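Local coordinates for SAM-dependent methyltransferase (Exiguobacterium sibiricum 255-15, PDB 3D2L), which probably transfers a methyl group from S-adenosylmethionine to an acceptor molecule, at residues Asp87-Glu92 / Glu113-Gln118; Ala47-Ala52 / Gln71-Glu76; Asp12-Asp17 / Ser159-Phe164. One frame throughout, in Å; residues are numbered along the deposited sequence.

Contact 1 of 3, residues Asp87-Glu92 / Glu113-Gln118; sequences DMRELE and EADVKQ
Arg89 reaches across to the first turns of helix 113-126 and lies alongside two of its residues, Asp115 and Gln118. The charged part comes first. NE of Arg89 stands 3.3 Å from OD1 of Asp115, a salt bridge whose hydrogen bond is weak and bent, with 128° at the hydrogen. The two flat groups do not share a plane: guanidinium and carboxylate are turned 60° against each other, and the other oxygen, OD2, sits over one face of the guanidinium. That oxygen is already taken, accepting from the backbone N of Gln111 and of Thr112, so the carboxylate holds the N-terminal end of the helix and serves the arginine with its remaining oxygen. From the arginine's own loop, NH1 of Arg89 pairs with OD2 of Asp87 at 3.1 Å, placing the guanidinium between two carboxylates; these probably offset its positive charge and restrict its rotation. Bends at chi2 and chi3 fold the Arg89 chain back far enough to reach both.

The backbone adds to the polar set. OD1 of Asp87 accepts from N of Arg89 at 3.0 Å, with a fairly straight 159° at the hydrogen, and this donor rises out of the carboxylate plane.

The remaining contact is mostly van der Waals. CB of Arg89 rests on CB of Gln118 at 3.7 Å, and OE1 of Gln118 lies at the guanidinium edge, 3.7 Å from NE of Arg89, with the amide and guanidinium planes nearly parallel. Thr119, one turn beyond Asp115, also touches Arg89.

Together these form an Asx turn at Asp87 joined to an Asp87-Arg89-Asp115 salt-bridge network, by which the loop after strand 82-85 is tied to a helix of the Rossmann-like methyltransferase domain.

Contact 2 of 3, residues Ala47-Ala52 / Gln71-Glu76; sequences ATLLLA and QEKAME
The two short helical segments come nearest at Leu49 and Ala74, whose CA atoms are 6.6 Å apart, and no hydrogen bond passes between them. Leu49 does all the touching from its side, pointing toward the other helix and dividing its two methyls between neighbouring residues. CD1 of Leu49 lands on CB of Lys73 at 3.5 Å. The other methyl, CD2 of Leu49, lies against CB of Ala74 at 3.6 Å. The branch is set up for this by its first torsion, which turns CG away from the carbonyl carbon (chi1 -61°). Helices 46-51 and 64-76 belong to the alternating helices and parallel strands of the Rossmann-like methyltransferase fold, and strand 82-85 lies beneath the meeting point, where Phe83 touches both Leu49 and Ala74. An alanine here, lacking both methyls of Leu49, would probably leave a gap between the helices beside Phe83, with CB of Lys73 and of Ala74 short of their partner. Lys73 runs across the leucine at about a right angle, contributing its CB; a bend at chi3 (-61°) redirects the rest of the chain, and its NZ is held in a salt bridge by Asp12. Ala74, with nothing beyond CB, lets the CD2 methyl of Leu49 approach close to the helix, 4.0 Å from CA of Ala74.

Contact 3 of 3, residues Asp12-Asp17 / Ser159-Phe164; sequences DELMQD and SSYIWF
This is a mixed polar and aromatic contact between the end of the N-terminal helix 9-14 and strand 159-167 of the four-stranded antiparallel sheet. Its polar half is a hydrogen bond from OG of Ser159 to OE1 of Glu13, 2.8 Å long, which meets the oxygen nearly along its C-O axis. The other oxygen of Glu13, OE2, accepts from the backbone N of Gln158, so both carboxylate oxygens are engaged, with the first residue of the strand and the one before it, and the group is probably held against turning.

Leu14 provides the apolar half. Its CD1 methyl sits over the centre of the Tyr161 ring, 3.9 Å from the centroid and only 9° off the normal, a CH-pi contact, while CG lies 3.7 Å from CE2 of Tyr161. With CG swung opposite the backbone N (chi1 -178°), the leucine crosses the tyrosine at about a right angle. On the strand side, Tyr161 also touches Leu178 and Phe180 of strand 173-183, which adjoins its own.

The pattern is that of a helix end laid against an antiparallel sheet, here one separate from the mixed Rossmann-like sheet of the methyltransferase fold.

From the N terminus, helix 9-14 opens contact 3, which closes only at strand 159-167, 142 residues on, so the other two contacts fall within that span. Contact 2 comes first, closing a short loop that runs through strand 56-61; contact 1 follows in series, its loop taking in strand 97-102. Contacts 1 and 2 join helices and a loop around the mixed sheet, whereas contact 3 ties the N-terminal helix to the separate antiparallel sheet. Contacts 2 and 3 meet directly, through the salt bridge of Lys73 with Asp12. Contact 1 touches neither and lies across the chain's centre from contact 3, their centres about 28 Å apart.

Contact 1 of 3, residues Asp87-Glu92 / Glu113-Gln118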
# COMPACT_ATOMS: atom_id res chain seq x y z
N ASP A 87 11.13 -2.70 -7.16
CA ASP A 87 9.91 -3.46 -7.38
C ASP A 87 9.74 -4.36 -6.14
O ASP A 87 10.72 -5.00 -5.74
CB ASP A 87 10.16 -4.28 -8.64
CG ASP A 87 8.96 -5.03 -9.12
OD1 ASP A 87 8.11 -5.44 -8.30
OD2 ASP A 87 8.89 -5.24 -10.35
N MSE A 88 8.53 -4.42 -5.54
CA MSE A 88 8.27 -5.26 -4.32
C MSE A 88 8.49 -6.72 -4.58
O MSE A 88 8.78 -7.46 -3.66
CB MSE A 88 6.85 -5.08 -3.73
CG MSE A 88 5.71 -5.37 -4.67
SE MSE A 88 4.06 -5.24 -3.70
CE MSE A 88 4.05 -3.18 -3.36
N ARG A 89 8.37 -7.17 -5.82
CA ARG A 89 8.73 -8.58 -6.03
C ARG A 89 10.19 -8.92 -6.06
O ARG A 89 10.52 -10.10 -6.16
CB ARG A 89 8.16 -9.22 -7.25
CG ARG A 89 7.84 -8.48 -8.32
CD ARG A 89 6.35 -8.48 -8.46
NE ARG A 89 6.17 -8.68 -9.88
CZ ARG A 89 6.08 -7.74 -10.81
NH1 ARG A 89 6.07 -6.46 -10.48
NH2 ARG A 89 5.95 -8.12 -12.09
N GLU A 90 11.06 -7.92 -6.01
CA GLU A 90 12.48 -8.17 -6.03
C GLU A 90 13.18 -7.23 -5.10
O GLU A 90 14.14 -6.58 -5.48
CB GLU A 90 13.02 -8.08 -7.48
CG GLU A 90 12.56 -6.85 -8.22
CD GLU A 90 13.05 -6.74 -9.67
OE1 GLU A 90 13.10 -7.78 -10.37
OE2 GLU A 90 13.35 -5.60 -10.10
N LEU A 91 12.70 -7.15 -3.85
CA LEU A 91 13.33 -6.27 -2.88
C LEU A 91 14.74 -6.67 -2.60
O LEU A 91 15.07 -7.85 -2.55
CB LEU A 91 12.65 -6.29 -1.53
CG LEU A 91 11.22 -5.83 -1.46
CD1 LEU A 91 10.80 -6.01 -0.01
CD2 LEU A 91 11.17 -4.38 -1.95
N GLU A 92 15.57 -5.68 -2.34
CA GLU A 92 16.93 -5.97 -2.00
C GLU A 92 17.48 -4.79 -1.23
O GLU A 92 17.71 -3.72 -1.79
CB GLU A 92 17.75 -6.31 -3.24
CG GLU A 92 19.10 -6.92 -2.88
CD GLU A 92 19.72 -7.70 -4.02
OE1 GLU A 92 19.16 -7.69 -5.14
OE2 GLU A 92 20.77 -8.31 -3.77
N GLU A 113 -0.72 -14.39 -9.65
CA GLU A 113 -0.45 -15.21 -8.48
C GLU A 113 1.06 -15.30 -8.28
O GLU A 113 1.55 -15.14 -7.16
CB GLU A 113 -1.12 -16.56 -8.64
CG GLU A 113 -2.67 -16.40 -8.82
CD GLU A 113 -3.43 -17.71 -8.87
OE1 GLU A 113 -2.90 -18.73 -8.35
OE2 GLU A 113 -4.57 -17.71 -9.40
N ALA A 114 1.80 -15.46 -9.37
CA ALA A 114 3.27 -15.53 -9.32
C ALA A 114 3.88 -14.31 -8.70
O ALA A 114 4.81 -14.42 -7.91
CB ALA A 114 3.86 -15.77 -10.74
N ASP A 115 3.38 -13.13 -9.06
CA ASP A 115 3.86 -11.87 -8.51
C ASP A 115 3.75 -11.82 -7.01
O ASP A 115 4.64 -11.27 -6.32
CB ASP A 115 3.01 -10.68 -9.03
CG ASP A 115 3.13 -10.43 -10.51
OD1 ASP A 115 4.09 -10.83 -11.18
OD2 ASP A 115 2.21 -9.74 -11.00
N VAL A 116 2.63 -12.32 -6.48
CA VAL A 116 2.42 -12.36 -5.04
C VAL A 116 3.43 -13.35 -4.37
O VAL A 116 4.04 -13.03 -3.36
CB VAL A 116 0.95 -12.74 -4.66
CG1 VAL A 116 0.80 -12.68 -3.14
CG2 VAL A 116 -0.09 -11.75 -5.36
N LYS A 117 3.65 -14.50 -4.97
CA LYS A 117 4.60 -15.49 -4.41
C LYS A 117 6.01 -14.92 -4.46
O LYS A 117 6.78 -15.03 -3.50
CB LYS A 117 4.48 -16.84 -5.14
CG LYS A 117 3.13 -17.49 -4.96
CD LYS A 117 3.03 -18.92 -5.56
CE LYS A 117 2.72 -18.93 -7.03
N GLN A 118 6.33 -14.21 -5.54
CA GLN A 118 7.65 -13.55 -5.67
C GLN A 118 7.80 -12.51 -4.59
O GLN A 118 8.88 -12.36 -3.98
CB GLN A 118 7.77 -12.90 -7.05
CG GLN A 118 7.84 -13.89 -8.18
CD GLN A 118 7.51 -13.31 -9.55
OE1 GLN A 118 7.54 -12.09 -9.75
NE2 GLN A 118 7.22 -14.19 -10.51

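Contact 2 of 3, residues Ala47-Ala52 / Gln71-Glu76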
# COMPACT_ATOMS: atom_id res chain seq x y z
N ALA A 47 2.37 7.59 4.72
CA ALA A 47 2.36 6.67 5.86
C ALA A 47 3.77 6.40 6.32
O ALA A 47 4.01 6.24 7.51
CB ALA A 47 1.60 5.35 5.53
N THR A 48 4.72 6.38 5.38
CA THR A 48 6.13 6.12 5.68
C THR A 48 6.68 7.18 6.62
O THR A 48 7.35 6.89 7.61
CB THR A 48 6.99 6.04 4.38
OG1 THR A 48 6.25 5.36 3.33
CG2 THR A 48 8.32 5.34 4.64
N LEU A 49 6.37 8.43 6.35
CA LEU A 49 6.80 9.54 7.22
C LEU A 49 6.22 9.47 8.63
O LEU A 49 6.92 9.87 9.60
CB LEU A 49 6.52 10.90 6.56
CG LEU A 49 7.24 11.15 5.22
CD1 LEU A 49 7.06 12.62 4.82
CD2 LEU A 49 8.73 10.80 5.30
N LEU A 50 4.96 9.02 8.77
CA LEU A 50 4.34 8.80 10.09
C LEU A 50 5.02 7.65 10.82
O LEU A 50 5.26 7.74 12.01
CB LEU A 50 2.82 8.58 9.99
CG LEU A 50 2.10 9.82 9.47
CD1 LEU A 50 0.66 9.49 9.25
CD2 LEU A 50 2.28 11.03 10.43
N LEU A 51 5.32 6.59 10.08
CA LEU A 51 6.08 5.46 10.62
C LEU A 51 7.45 5.90 11.09
O LEU A 51 7.93 5.44 12.15
CB LEU A 51 6.22 4.39 9.53
CG LEU A 51 4.93 3.62 9.22
CD1 LEU A 51 5.07 2.72 7.99
CD2 LEU A 51 4.54 2.80 10.45
N ALA A 52 8.09 6.80 10.35
CA ALA A 52 9.46 7.29 10.70
C ALA A 52 9.49 7.97 12.09
O ALA A 52 10.56 8.11 12.70
CB ALA A 52 9.97 8.24 9.65
N GLN A 71 10.57 12.15 -0.60
CA GLN A 71 11.84 12.71 -0.09
C GLN A 71 11.75 14.17 0.27
O GLN A 71 12.25 14.59 1.31
CB GLN A 71 12.94 12.49 -1.12
CG GLN A 71 14.27 13.09 -0.74
CD GLN A 71 15.28 12.86 -1.81
OE1 GLN A 71 15.32 11.77 -2.40
NE2 GLN A 71 16.09 13.89 -2.12
N GLU A 72 11.15 14.98 -0.59
CA GLU A 72 10.99 16.39 -0.31
C GLU A 72 10.20 16.63 0.98
O GLU A 72 10.59 17.47 1.78
CB GLU A 72 10.42 17.12 -1.52
CG GLU A 72 11.50 17.25 -2.61
CD GLU A 72 11.06 18.01 -3.88
OE1 GLU A 72 9.92 17.79 -4.37
OE2 GLU A 72 11.91 18.76 -4.42
N LYS A 73 9.14 15.85 1.20
CA LYS A 73 8.36 15.94 2.41
C LYS A 73 9.18 15.55 3.63
O LYS A 73 9.11 16.23 4.66
CB LYS A 73 7.09 15.08 2.27
CG LYS A 73 6.14 15.62 1.22
CD LYS A 73 4.79 14.89 1.26
CE LYS A 73 4.84 13.39 1.00
NZ LYS A 73 3.51 12.75 1.33
N ALA A 74 9.98 14.48 3.52
CA ALA A 74 10.87 14.06 4.61
C ALA A 74 11.88 15.16 4.93
O ALA A 74 12.07 15.55 6.08
CB ALA A 74 11.61 12.70 4.27
N MSE A 75 12.52 15.71 3.90
CA MSE A 75 13.49 16.78 4.15
C MSE A 75 12.84 18.03 4.79
O MSE A 75 13.41 18.66 5.67
CB MSE A 75 14.20 17.21 2.86
CG MSE A 75 14.95 16.09 2.10
SE MSE A 75 16.25 15.09 3.15
CE MSE A 75 17.63 16.50 3.35
N GLU A 76 11.65 18.39 4.34
CA GLU A 76 11.00 19.58 4.89
C GLU A 76 10.54 19.42 6.35
O GLU A 76 10.28 20.41 7.03
CB GLU A 76 9.87 20.01 3.96
CG GLU A 76 10.47 20.53 2.65
CD GLU A 76 9.45 20.99 1.63
OE1 GLU A 76 8.32 20.44 1.59
OE2 GLU A 76 9.82 21.88 0.84

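Contact 3 of 3, residues Asp12-Asp17 / Ser159-Phe164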
# COMPACT_ATOMS: atom_id res chain seq x y z
N ASP A 12 -1.59 13.01 -3.41
CA ASP A 12 -1.68 13.44 -2.02
C ASP A 12 -3.00 14.15 -1.75
O ASP A 12 -3.58 14.01 -0.66
CB ASP A 12 -0.47 14.28 -1.64
CG ASP A 12 0.78 13.42 -1.40
OD1 ASP A 12 0.70 12.20 -1.64
OD2 ASP A 12 1.82 13.92 -0.94
N GLU A 13 -3.49 14.89 -2.75
CA GLU A 13 -4.77 15.54 -2.59
C GLU A 13 -5.86 14.47 -2.60
O GLU A 13 -6.65 14.42 -1.68
CB GLU A 13 -4.99 16.59 -3.65
CG GLU A 13 -4.09 17.83 -3.49
CD GLU A 13 -4.50 18.92 -4.47
OE1 GLU A 13 -4.71 18.61 -5.68
OE2 GLU A 13 -4.63 20.08 -4.01
N LEU A 14 -5.88 13.59 -3.60
CA LEU A 14 -6.89 12.53 -3.61
C LEU A 14 -7.03 11.81 -2.25
O LEU A 14 -8.13 11.36 -1.92
CB LEU A 14 -6.58 11.49 -4.72
CG LEU A 14 -7.56 10.29 -4.93
CD1 LEU A 14 -7.46 9.72 -6.35
CD2 LEU A 14 -7.38 9.17 -3.89
N MSE A 15 -5.94 11.74 -1.47
CA MSE A 15 -5.92 11.01 -0.21
C MSE A 15 -5.79 11.92 1.03
O MSE A 15 -5.56 11.43 2.14
CB MSE A 15 -4.73 10.03 -0.25
CG MSE A 15 -4.68 9.11 -1.50
SE MSE A 15 -5.85 7.52 -1.49
CE MSE A 15 -5.02 6.48 -0.08
N GLN A 16 -5.92 13.22 0.84
CA GLN A 16 -5.76 14.15 1.96
C GLN A 16 -6.56 13.75 3.20
O GLN A 16 -6.10 13.97 4.32
CB GLN A 16 -6.07 15.58 1.51
CG GLN A 16 -7.48 15.81 1.01
CD GLN A 16 -7.61 17.08 0.20
OE1 GLN A 16 -6.77 17.98 0.30
NE2 GLN A 16 -8.66 17.16 -0.61
N ASP A 17 -7.74 13.13 3.01
CA ASP A 17 -8.59 12.67 4.11
C ASP A 17 -8.43 11.20 4.51
O ASP A 17 -9.14 10.73 5.40
CB ASP A 17 -10.07 12.94 3.78
CG ASP A 17 -10.38 14.42 3.66
OD1 ASP A 17 -9.60 15.25 4.19
OD2 ASP A 17 -11.43 14.74 3.05
N SER A 159 -6.16 20.25 -8.08
CA SER A 159 -6.66 19.34 -9.08
C SER A 159 -8.04 18.78 -8.72
O SER A 159 -8.48 18.87 -7.56
CB SER A 159 -5.68 18.17 -9.24
OG SER A 159 -5.63 17.38 -8.05
N SER A 160 -8.69 18.19 -9.72
CA SER A 160 -9.97 17.51 -9.59
C SER A 160 -9.78 16.18 -10.33
O SER A 160 -8.94 16.09 -11.22
CB SER A 160 -11.11 18.32 -10.24
OG SER A 160 -11.26 19.62 -9.65
N TYR A 161 -10.52 15.15 -9.94
CA TYR A 161 -10.45 13.85 -10.61
C TYR A 161 -11.81 13.22 -10.74
O TYR A 161 -12.75 13.51 -10.00
CB TYR A 161 -9.53 12.86 -9.86
CG TYR A 161 -10.07 12.35 -8.53
CD1 TYR A 161 -10.93 11.28 -8.48
CD2 TYR A 161 -9.72 12.98 -7.32
CE1 TYR A 161 -11.44 10.81 -7.28
CE2 TYR A 161 -10.23 12.52 -6.11
CZ TYR A 161 -11.09 11.42 -6.10
OH TYR A 161 -11.63 10.93 -4.93
N ILE A 162 -11.89 12.34 -11.73
CA ILE A 162 -13.04 11.51 -12.01
C ILE A 162 -12.44 10.10 -12.04
O ILE A 162 -11.50 9.81 -12.78
CB ILE A 162 -13.73 11.84 -13.34
CG1 ILE A 162 -14.36 13.23 -13.27
CG2 ILE A 162 -14.82 10.82 -13.62
CD1 ILE A 162 -14.94 13.78 -14.61
N TRP A 163 -13.00 9.24 -11.21
CA TRP A 163 -12.53 7.87 -11.05
C TRP A 163 -13.66 6.88 -11.25
O TRP A 163 -14.66 6.92 -10.55
CB TRP A 163 -11.94 7.77 -9.66
CG TRP A 163 -11.65 6.40 -9.13
CD1 TRP A 163 -11.59 5.23 -9.80
CD2 TRP A 163 -11.21 6.11 -7.80
NE1 TRP A 163 -11.24 4.20 -8.96
CE2 TRP A 163 -10.97 4.71 -7.73
CE3 TRP A 163 -11.01 6.89 -6.65
CZ2 TRP A 163 -10.57 4.07 -6.55
CZ3 TRP A 163 -10.59 6.26 -5.49
CH2 TRP A 163 -10.38 4.85 -5.45
N PHE A 164 -13.51 6.03 -12.27
CA PHE A 164 -14.44 4.96 -12.54
C PHE A 164 -13.80 3.66 -12.07
O PHE A 164 -12.66 3.37 -12.43
CB PHE A 164 -14.75 4.81 -14.02
CG PHE A 164 -15.32 6.05 -14.66
CD1 PHE A 164 -16.45 6.67 -14.13
CD2 PHE A 164 -14.76 6.58 -15.82
CE1 PHE A 164 -16.98 7.82 -14.72
CE2 PHE A 164 -15.30 7.71 -16.41
CZ PHE A 164 -16.40 8.33 -15.86